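Local coordinates for uncharacterized protein (Legionella pneumophila subsp. pneumophila, PDB 5T2X) that is of unknown function but folds as a mostly helical chain belonging to the DUF5630 family, with no strand in the model, at residues A[69-73]-A[91-96]; A[81-86]-A[215-219]; A[130-135]-A[163-168]. All coordinates share one frame; numbering follows the deposited sequence.

Contact 1: A[69-73]-A[91-96]; sequences WRTHL and VSQLVK
The indole of W69 lies across the backbone turn of the facing helix, with S92 CB set over one face of its five-membered ring, 3.4 Å from the centroid and 9° off the normal. W69 is a knob in a hole made by V91, S92, V95 and K96. At the six-membered end, K96 CE approaches CH2 obliquely at 3.5 Å, on a lysine chain extended beyond CG, while V95 CG1 sits near the ring plane at the edge, by CE3. The two methyls of V91 divide their work: CG1 comes to 3.8 Å from W69 CB, and CG2 packs on the CG methylene of R70. One turn on, L73 stands with CG anti to its backbone N (chi1 180°), which carries CD1 to 3.8 Å from L94 CD2, while its CB meets V95 CG2 at 3.7 Å. The axes of segments 69-73 and 91-96 cross at 36° and come within 9.2 Å. L46 of helix 43-52 also touches W69, and L43 touches V95. No hydrogen bond joins the two segments. Their polar ends turn to third parties: W69 NE1 donates to C60 O, S92 OG bonds E61 and R70 NE pairs with E85. The interface is therefore held by apolar and CH-pi contact, and its polar groups tie both helices to C60 and E61, and helix 66-76 also to the 81-86 loop.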
loop_
_atom_site.group_PDB
_atom_site.type_symbol
_atom_site.label_atom_id
_atom_site.label_comp_id
_atom_site.label_asym_id
_atom_site.label_seq_id
_atom_site.Cartn_x
_atom_site.Cartn_y
_atom_site.Cartn_z
ATOM N N TRP A 69 -2.663 15.147 -10.662
ATOM C CA TRP A 69 -2.367 14.414 -9.438
ATOM C C TRP A 69 -0.934 14.643 -8.973
ATOM O O TRP A 69 -0.676 14.696 -7.765
ATOM C CB TRP A 69 -2.634 12.923 -9.648
ATOM C CG TRP A 69 -4.034 12.635 -10.105
ATOM C CD1 TRP A 69 -4.432 12.291 -11.364
ATOM C CD2 TRP A 69 -5.223 12.680 -9.307
ATOM N NE1 TRP A 69 -5.795 12.111 -11.398
ATOM C CE2 TRP A 69 -6.304 12.346 -10.148
ATOM C CE3 TRP A 69 -5.480 12.968 -7.963
ATOM C CZ2 TRP A 69 -7.618 12.292 -9.689
ATOM C CZ3 TRP A 69 -6.785 12.914 -7.510
ATOM C CH2 TRP A 69 -7.837 12.579 -8.370
ATOM N N ARG A 70 0.011 14.778 -9.910
ATOM C CA ARG A 70 1.403 14.992 -9.525
ATOM C C ARG A 70 1.584 16.313 -8.793
ATOM O O ARG A 70 2.423 16.410 -7.890
ATOM C CB ARG A 70 2.312 14.944 -10.753
ATOM C CG ARG A 70 2.461 13.560 -11.344
ATOM C CD ARG A 70 3.653 13.475 -12.278
ATOM N NE ARG A 70 3.793 12.125 -12.812
ATOM C CZ ARG A 70 3.169 11.690 -13.902
ATOM N NH1 ARG A 70 2.369 12.505 -14.575
ATOM N NH2 ARG A 70 3.347 10.445 -14.319
ATOM N N THR A 71 0.813 17.336 -9.166
ATOM C CA THR A 71 0.850 18.594 -8.430
ATOM C C THR A 71 0.450 18.386 -6.976
ATOM O O THR A 71 1.100 18.908 -6.062
ATOM C CB THR A 71 -0.063 19.622 -9.100
ATOM O OG1 THR A 71 0.411 19.889 -10.427
ATOM C CG2 THR A 71 -0.088 20.918 -8.303
ATOM N N HIS A 72 -0.611 17.610 -6.740
ATOM C CA HIS A 72 -1.010 17.306 -5.370
ATOM C C HIS A 72 0.001 16.393 -4.688
ATOM O O HIS A 72 0.258 16.533 -3.487
ATOM C CB HIS A 72 -2.402 16.675 -5.355
ATOM C CG HIS A 72 -3.497 17.621 -5.732
ATOM N ND1 HIS A 72 -3.885 18.668 -4.923
ATOM C CD2 HIS A 72 -4.290 17.679 -6.828
ATOM C CE1 HIS A 72 -4.867 19.331 -5.507
ATOM N NE2 HIS A 72 -5.132 18.751 -6.664
ATOM N N LEU A 73 0.583 15.450 -5.435
ATOM C CA LEU A 73 1.606 14.584 -4.858
ATOM C C LEU A 73 2.818 15.390 -4.413
ATOM O O LEU A 73 3.381 15.140 -3.340
ATOM C CB LEU A 73 2.022 13.511 -5.866
ATOM C CG LEU A 73 3.097 12.532 -5.387
ATOM C CD1 LEU A 73 2.564 11.663 -4.258
ATOM C CD2 LEU A 73 3.598 11.672 -6.535
ATOM N N VAL A 91 -0.719 7.353 -10.498
ATOM C CA VAL A 91 -0.443 8.511 -9.653
ATOM C C VAL A 91 -1.691 8.940 -8.886
ATOM O O VAL A 91 -1.589 9.467 -7.772
ATOM C CB VAL A 91 0.139 9.662 -10.499
ATOM C CG1 VAL A 91 -0.878 10.157 -11.518
ATOM C CG2 VAL A 91 0.618 10.801 -9.605
ATOM N N SER A 92 -2.882 8.714 -9.449
ATOM C CA SER A 92 -4.102 9.068 -8.728
ATOM C C SER A 92 -4.343 8.115 -7.566
ATOM O O SER A 92 -4.755 8.542 -6.480
ATOM C CB SER A 92 -5.302 9.071 -9.674
ATOM O OG SER A 92 -5.686 7.753 -10.022
ATOM N N GLN A 93 -4.092 6.821 -7.776
ATOM C CA GLN A 93 -4.177 5.864 -6.679
ATOM C C GLN A 93 -3.189 6.211 -5.574
ATOM O O GLN A 93 -3.494 6.058 -4.385
ATOM C CB GLN A 93 -3.924 4.450 -7.198
ATOM C CG GLN A 93 -4.996 3.943 -8.143
ATOM C CD GLN A 93 -4.675 2.573 -8.699
ATOM O OE1 GLN A 93 -3.562 2.323 -9.158
ATOM N NE2 GLN A 93 -5.650 1.674 -8.653
ATOM N N LEU A 94 -2.000 6.688 -5.948
ATOM C CA LEU A 94 -1.016 7.078 -4.946
ATOM C C LEU A 94 -1.485 8.293 -4.155
ATOM O O LEU A 94 -1.374 8.319 -2.924
ATOM C CB LEU A 94 0.328 7.356 -5.617
ATOM C CG LEU A 94 1.465 7.819 -4.706
ATOM C CD1 LEU A 94 1.767 6.773 -3.644
ATOM C CD2 LEU A 94 2.708 8.133 -5.523
ATOM N N VAL A 95 -2.024 9.302 -4.843
ATOM C CA VAL A 95 -2.439 10.530 -4.170
ATOM C C VAL A 95 -3.682 10.285 -3.322
ATOM O O VAL A 95 -3.756 10.712 -2.163
ATOM C CB VAL A 95 -2.666 11.653 -5.196
ATOM C CG1 VAL A 95 -3.292 12.864 -4.527
ATOM C CG2 VAL A 95 -1.353 12.033 -5.859
ATOM N N LYS A 96 -4.681 9.601 -3.887
ATOM C CA LYS A 96 -5.885 9.297 -3.119
ATOM C C LYS A 96 -5.561 8.422 -1.916
ATOM O O LYS A 96 -6.111 8.624 -0.826
ATOM C CB LYS A 96 -6.924 8.612 -4.006
ATOM C CG LYS A 96 -7.494 9.479 -5.112
ATOM C CD LYS A 96 -8.460 8.669 -5.960
ATOM C CE LYS A 96 -8.952 9.452 -7.161
ATOM N NZ LYS A 96 -9.803 8.602 -8.040
#

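Contact 2: A[81-86]-A[215-219]; sequences FSFEEY and SAINN
N219 grips the backbone of E84 at both ends of its amide: OD1 accepts from E84 N at 3.0 Å, and ND2 donates to E84 O at 2.7 Å, in the carbonyl plane on a lone pair. Next to it N218 ND2 reaches S82 O at 3.0 Å. The E84 side chain, extended beyond CG, runs back over the helix so that OE1 takes the hydrogen of S215 OG at 2.7 Å, met nearly along the C-O axis, and its carboxylate stacks on the N218 amide with planes 23° apart. Y86 lays one ring face over A216 CB, 3.9 Å from the centroid. A second shell sets these groups. N218 ND2 also donates to N219 OD1 at 2.9 Å, which gives that oxygen two donors and helps fix the rotation of both amides. Waters link S82 N to N218 OD1 and E85 O to S215 OG. The F83 ring, with N219 CG near its edge, packs on L73 and F76 of helix 66-76. Helix 211-220 thus holds the extended loop through side-chain amides on main-chain groups, a polar seam in which the N219 amide meets both main-chain groups of E84, much as the edge of a strand would.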
loop_
_atom_site.group_PDB
_atom_site.type_symbol
_atom_site.label_atom_id
_atom_site.label_comp_id
_atom_site.label_asym_id
_atom_site.label_seq_id
_atom_site.Cartn_x
_atom_site.Cartn_y
_atom_site.Cartn_z
ATOM N N PHE A 81 12.023 14.579 2.726
ATOM C CA PHE A 81 11.316 13.406 2.232
ATOM C C PHE A 81 10.403 13.820 1.089
ATOM O O PHE A 81 9.711 14.839 1.174
ATOM C CB PHE A 81 10.495 12.721 3.330
ATOM C CG PHE A 81 9.529 11.697 2.804
ATOM C CD1 PHE A 81 9.991 10.542 2.191
ATOM C CD2 PHE A 81 8.162 11.891 2.913
ATOM C CE1 PHE A 81 9.108 9.601 1.699
ATOM C CE2 PHE A 81 7.274 10.952 2.425
ATOM C CZ PHE A 81 7.748 9.805 1.817
ATOM N N SER A 82 10.405 13.020 0.025
ATOM C CA SER A 82 9.543 13.247 -1.126
ATOM C C SER A 82 9.004 11.910 -1.606
ATOM O O SER A 82 9.758 10.940 -1.723
ATOM C CB SER A 82 10.299 13.955 -2.257
ATOM O OG SER A 82 10.745 15.237 -1.849
ATOM N N PHE A 83 7.702 11.860 -1.873
ATOM C CA PHE A 83 7.096 10.645 -2.396
ATOM C C PHE A 83 7.592 10.367 -3.810
ATOM O O PHE A 83 7.885 11.281 -4.583
ATOM C CB PHE A 83 5.570 10.758 -2.395
ATOM C CG PHE A 83 4.959 10.736 -1.022
ATOM C CD1 PHE A 83 4.651 11.916 -0.367
ATOM C CD2 PHE A 83 4.693 9.534 -0.389
ATOM C CE1 PHE A 83 4.086 11.898 0.895
ATOM C CE2 PHE A 83 4.131 9.509 0.873
ATOM C CZ PHE A 83 3.826 10.692 1.515
ATOM N N GLU A 84 7.688 9.083 -4.141
ATOM C CA GLU A 84 8.117 8.644 -5.458
ATOM C C GLU A 84 7.050 7.744 -6.066
ATOM O O GLU A 84 6.328 7.041 -5.354
ATOM C CB GLU A 84 9.460 7.903 -5.391
ATOM C CG GLU A 84 10.582 8.716 -4.759
ATOM C CD GLU A 84 11.910 7.981 -4.757
ATOM O OE1 GLU A 84 12.025 6.950 -5.452
ATOM O OE2 GLU A 84 12.839 8.437 -4.057
ATOM N N GLU A 85 6.954 7.776 -7.390
ATOM C CA GLU A 85 5.987 6.975 -8.121
ATOM C C GLU A 85 6.630 5.682 -8.603
ATOM O O GLU A 85 7.821 5.642 -8.924
ATOM C CB GLU A 85 5.426 7.750 -9.314
ATOM C CG GLU A 85 4.942 9.149 -8.976
ATOM C CD GLU A 85 4.514 9.928 -10.204
ATOM O OE1 GLU A 85 3.928 9.317 -11.123
ATOM O OE2 GLU A 85 4.772 11.149 -10.255
ATOM N N TYR A 86 5.825 4.616 -8.648
ATOM C CA TYR A 86 6.288 3.336 -9.164
ATOM C C TYR A 86 5.082 2.480 -9.510
ATOM O O TYR A 86 4.102 2.482 -8.753
ATOM C CB TYR A 86 7.186 2.608 -8.157
ATOM C CG TYR A 86 6.559 2.371 -6.799
ATOM C CD1 TYR A 86 5.893 1.184 -6.516
ATOM C CD2 TYR A 86 6.647 3.327 -5.796
ATOM C CE1 TYR A 86 5.324 0.962 -5.277
ATOM C CE2 TYR A 86 6.081 3.114 -4.554
ATOM C CZ TYR A 86 5.423 1.930 -4.299
ATOM O OH TYR A 86 4.859 1.714 -3.062
ATOM N N SER A 215 11.979 2.767 -4.872
ATOM C CA SER A 215 11.006 3.827 -4.628
ATOM C C SER A 215 9.971 3.395 -3.598
ATOM O O SER A 215 9.520 4.209 -2.782
ATOM C CB SER A 215 10.331 4.228 -5.939
ATOM O OG SER A 215 11.274 4.774 -6.849
ATOM N N ALA A 216 9.584 2.116 -3.615
ATOM C CA ALA A 216 8.639 1.619 -2.622
ATOM C C ALA A 216 9.238 1.666 -1.223
ATOM O O ALA A 216 8.546 2.003 -0.255
ATOM C CB ALA A 216 8.203 0.197 -2.975
ATOM N N ILE A 217 10.526 1.335 -1.099
ATOM C CA ILE A 217 11.195 1.427 0.197
ATOM C C ILE A 217 11.249 2.876 0.662
ATOM O O ILE A 217 11.128 3.167 1.859
ATOM C CB ILE A 217 12.601 0.801 0.117
ATOM C CG1 ILE A 217 12.504 -0.683 -0.242
ATOM C CG2 ILE A 217 13.345 0.982 1.432
ATOM C CD1 ILE A 217 13.845 -1.347 -0.461
ATOM N N ASN A 218 11.420 3.808 -0.279
ATOM C CA ASN A 218 11.415 5.225 0.068
ATOM C C ASN A 218 10.065 5.646 0.639
ATOM O O ASN A 218 9.995 6.275 1.702
ATOM C CB ASN A 218 11.768 6.060 -1.164
ATOM C CG ASN A 218 11.604 7.546 -0.929
ATOM O OD1 ASN A 218 12.504 8.209 -0.415
ATOM N ND2 ASN A 218 10.448 8.081 -1.307
ATOM N N ASN A 219 8.975 5.295 -0.050
ATOM C CA ASN A 219 7.649 5.714 0.394
ATOM C C ASN A 219 7.236 5.009 1.679
ATOM O O ASN A 219 6.695 5.642 2.593
ATOM C CB ASN A 219 6.618 5.450 -0.704
ATOM C CG ASN A 219 6.841 6.303 -1.933
ATOM O OD1 ASN A 219 7.882 6.941 -2.081
ATOM N ND2 ASN A 219 5.859 6.315 -2.829
HETATM O O HOH W 1 12.769 11.220 0.177
HETATM O O HOH W 2 10.323 4.192 -9.423
HETATM O O HOH W 3 3.833 4.218 -2.119
#

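Contact 3: A[130-135]-A[163-168]; sequences HCFYAY and KACQYH
The imidazole of H130 and the phenol of Y167 form an offset stack, centroids 4.1 Å apart and planes at 25°. Y167 OH lies over the histidine face, and H130 CB joins in with a CH-pi contact to the tyrosine ring. The other face of Y167 is covered by Q166 CB from its own segment. H168 is likewise covered on both faces: F132 CB stands over the ring centre, 3.4 Å from the centroid, and Y167 CB lies on the opposite side. The F132 ring itself turns an edge toward the H168 face, the two ring planes at 70°. With CG anti to the backbone N (chi1 173°), F132 also brings CD1 to A164 CB.

At the edge of the H168 ring, NE2 donates to H130 O at 2.7 Å, with the oxygen close to the imidazole plane. ND1 is bound to Y86 OH, so both ring nitrogens are engaged and the rotation of the ring is well fixed. Y135 offers one face to K163 CB, 3.6 Å from its centroid, while its hydroxyl shares a 2.7 Å hydrogen bond with H130 ND1; that bond holds the histidine ring in position for the stack. The K163 chain bends at chi2, carrying NZ to a long hydrogen bond with Q166 OE1, from above its carbonyl plane.

Behind these rings is a tight change of direction. H130, with positive phi, is the C-prime residue of a Schellman motif that ends helix 117-128, and C131 is the N-cap of helix 132-147. H168 NE2 thus binds the carbonyl of the C-prime residue. A Schellman motif followed directly by an N-cap joins the two helices, and this link packs against the C-terminal part of helix 153-167 in an all-helical fold.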
loop_
_atom_site.group_PDB
_atom_site.type_symbol
_atom_site.label_atom_id
_atom_site.label_comp_id
_atom_site.label_asym_id
_atom_site.label_seq_id
_atom_site.Cartn_x
_atom_site.Cartn_y
_atom_site.Cartn_z
ATOM N N HIS A 130 -5.248 0.971 -2.739
ATOM C CA HIS A 130 -4.084 0.095 -2.595
ATOM C C HIS A 130 -2.903 0.822 -1.956
ATOM O O HIS A 130 -1.743 0.578 -2.294
ATOM C CB HIS A 130 -3.687 -0.520 -3.938
ATOM C CG HIS A 130 -4.824 -1.182 -4.651
ATOM N ND1 HIS A 130 -5.505 -2.259 -4.126
ATOM C CD2 HIS A 130 -5.404 -0.916 -5.845
ATOM C CE1 HIS A 130 -6.455 -2.629 -4.966
ATOM N NE2 HIS A 130 -6.416 -1.830 -6.017
ATOM N N CYS A 131 -3.199 1.711 -1.012
ATOM C CA CYS A 131 -2.147 2.414 -0.290
ATOM C C CYS A 131 -1.451 1.465 0.678
ATOM O O CYS A 131 -2.108 0.742 1.435
ATOM C CB CYS A 131 -2.730 3.608 0.462
ATOM S SG CYS A 131 -1.527 4.543 1.427
ATOM N N PHE A 132 -0.114 1.468 0.654
ATOM C CA PHE A 132 0.642 0.577 1.530
ATOM C C PHE A 132 0.401 0.907 2.997
ATOM O O PHE A 132 0.324 0.003 3.837
ATOM C CB PHE A 132 2.135 0.654 1.210
ATOM C CG PHE A 132 3.001 -0.108 2.180
ATOM C CD1 PHE A 132 3.224 -1.464 2.012
ATOM C CD2 PHE A 132 3.583 0.533 3.264
ATOM C CE1 PHE A 132 4.014 -2.168 2.904
ATOM C CE2 PHE A 132 4.370 -0.165 4.160
ATOM C CZ PHE A 132 4.588 -1.518 3.978
ATOM N N TYR A 133 0.302 2.197 3.326
ATOM C CA TYR A 133 0.054 2.592 4.708
ATOM C C TYR A 133 -1.260 2.016 5.214
ATOM O O TYR A 133 -1.358 1.593 6.373
ATOM C CB TYR A 133 0.045 4.118 4.826
ATOM C CG TYR A 133 1.261 4.805 4.247
ATOM C CD1 TYR A 133 2.539 4.309 4.468
ATOM C CD2 TYR A 133 1.129 5.951 3.472
ATOM C CE1 TYR A 133 3.651 4.939 3.939
ATOM C CE2 TYR A 133 2.232 6.585 2.938
ATOM C CZ TYR A 133 3.490 6.075 3.175
ATOM O OH TYR A 133 4.589 6.709 2.641
ATOM N N ALA A 134 -2.281 1.984 4.357
ATOM C CA ALA A 134 -3.578 1.453 4.761
ATOM C C ALA A 134 -3.513 -0.055 4.964
ATOM O O ALA A 134 -4.016 -0.577 5.966
ATOM C CB ALA A 134 -4.639 1.810 3.721
ATOM N N TYR A 135 -2.904 -0.773 4.016
ATOM C CA TYR A 135 -2.755 -2.218 4.164
ATOM C C TYR A 135 -1.957 -2.563 5.415
ATOM O O TYR A 135 -2.284 -3.522 6.124
ATOM C CB TYR A 135 -2.086 -2.808 2.923
ATOM C CG TYR A 135 -3.002 -2.930 1.725
ATOM C CD1 TYR A 135 -4.336 -3.283 1.880
ATOM C CD2 TYR A 135 -2.532 -2.689 0.438
ATOM C CE1 TYR A 135 -5.178 -3.398 0.786
ATOM C CE2 TYR A 135 -3.367 -2.801 -0.661
ATOM C CZ TYR A 135 -4.689 -3.154 -0.481
ATOM O OH TYR A 135 -5.524 -3.267 -1.569
ATOM N N LYS A 163 -2.217 -8.244 -0.284
ATOM C CA LYS A 163 -2.483 -7.144 -1.204
ATOM C C LYS A 163 -1.308 -6.178 -1.271
ATOM O O LYS A 163 -1.028 -5.618 -2.336
ATOM C CB LYS A 163 -3.762 -6.414 -0.793
ATOM C CG LYS A 163 -5.029 -7.024 -1.369
ATOM C CD LYS A 163 -5.046 -6.878 -2.883
ATOM C CE LYS A 163 -6.290 -7.495 -3.491
ATOM N NZ LYS A 163 -6.289 -7.368 -4.973
ATOM N N ALA A 164 -0.605 -5.974 -0.153
ATOM C CA ALA A 164 0.576 -5.121 -0.182
ATOM C C ALA A 164 1.663 -5.708 -1.073
ATOM O O ALA A 164 2.451 -4.962 -1.664
ATOM C CB ALA A 164 1.101 -4.902 1.237
ATOM N N CYS A 165 1.715 -7.038 -1.189
ATOM C CA CYS A 165 2.693 -7.669 -2.070
ATOM C C CYS A 165 2.374 -7.419 -3.537
ATOM O O CYS A 165 3.286 -7.391 -4.369
ATOM C CB CYS A 165 2.754 -9.172 -1.804
ATOM S SG CYS A 165 3.276 -9.620 -0.142
ATOM N N GLN A 166 1.092 -7.246 -3.874
ATOM C CA GLN A 166 0.710 -7.051 -5.268
ATOM C C GLN A 166 1.171 -5.709 -5.818
ATOM O O GLN A 166 1.311 -5.569 -7.037
ATOM C CB GLN A 166 -0.807 -7.161 -5.429
ATOM C CG GLN A 166 -1.384 -8.530 -5.133
ATOM C CD GLN A 166 -2.855 -8.623 -5.494
ATOM O OE1 GLN A 166 -3.357 -7.841 -6.302
ATOM N NE2 GLN A 166 -3.557 -9.577 -4.892
ATOM N N TYR A 167 1.409 -4.720 -4.956
ATOM C CA TYR A 167 1.654 -3.364 -5.423
ATOM C C TYR A 167 2.889 -2.693 -4.837
ATOM O O TYR A 167 3.289 -1.647 -5.358
ATOM C CB TYR A 167 0.440 -2.469 -5.125
ATOM C CG TYR A 167 -0.890 -3.039 -5.572
ATOM C CD1 TYR A 167 -1.295 -2.958 -6.898
ATOM C CD2 TYR A 167 -1.749 -3.642 -4.663
ATOM C CE1 TYR A 167 -2.514 -3.472 -7.308
ATOM C CE2 TYR A 167 -2.970 -4.160 -5.063
ATOM C CZ TYR A 167 -3.346 -4.071 -6.386
ATOM O OH TYR A 167 -4.559 -4.583 -6.789
ATOM N N HIS A 168 3.510 -3.244 -3.789
ATOM C CA HIS A 168 4.516 -2.479 -3.061
ATOM C C HIS A 168 5.840 -3.218 -2.892
ATOM O O HIS A 168 6.602 -2.894 -1.976
ATOM C CB HIS A 168 3.957 -2.040 -1.707
ATOM C CG HIS A 168 2.751 -1.162 -1.828
ATOM N ND1 HIS A 168 2.819 0.131 -2.301
ATOM C CD2 HIS A 168 1.443 -1.401 -1.573
ATOM C CE1 HIS A 168 1.607 0.657 -2.316
ATOM N NE2 HIS A 168 0.754 -0.252 -1.879
#

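The 81-86 loop connects all three contacts. Contacts 1 and 2, centres about 12 Å apart, alternate along the chain and meet in the salt bridge R70 NE to E85 OE2 (2.9 Å) and where L73 CD1 packs on F83 CB at 3.7 Å. Contact 3 is nested inside the long loop closed by contact 2, about 13 Å from it between centres; Y86 OH lies 2.7 Å from H168 ND1 in a probable hydrogen bond. Contacts 1 and 3, about 16 Å apart between centres, touch by packing of Q93 NE2 on H130 CD2 (3.8 Å). Contact 3 lies near the middle of the chain, about 2 Å from its centre.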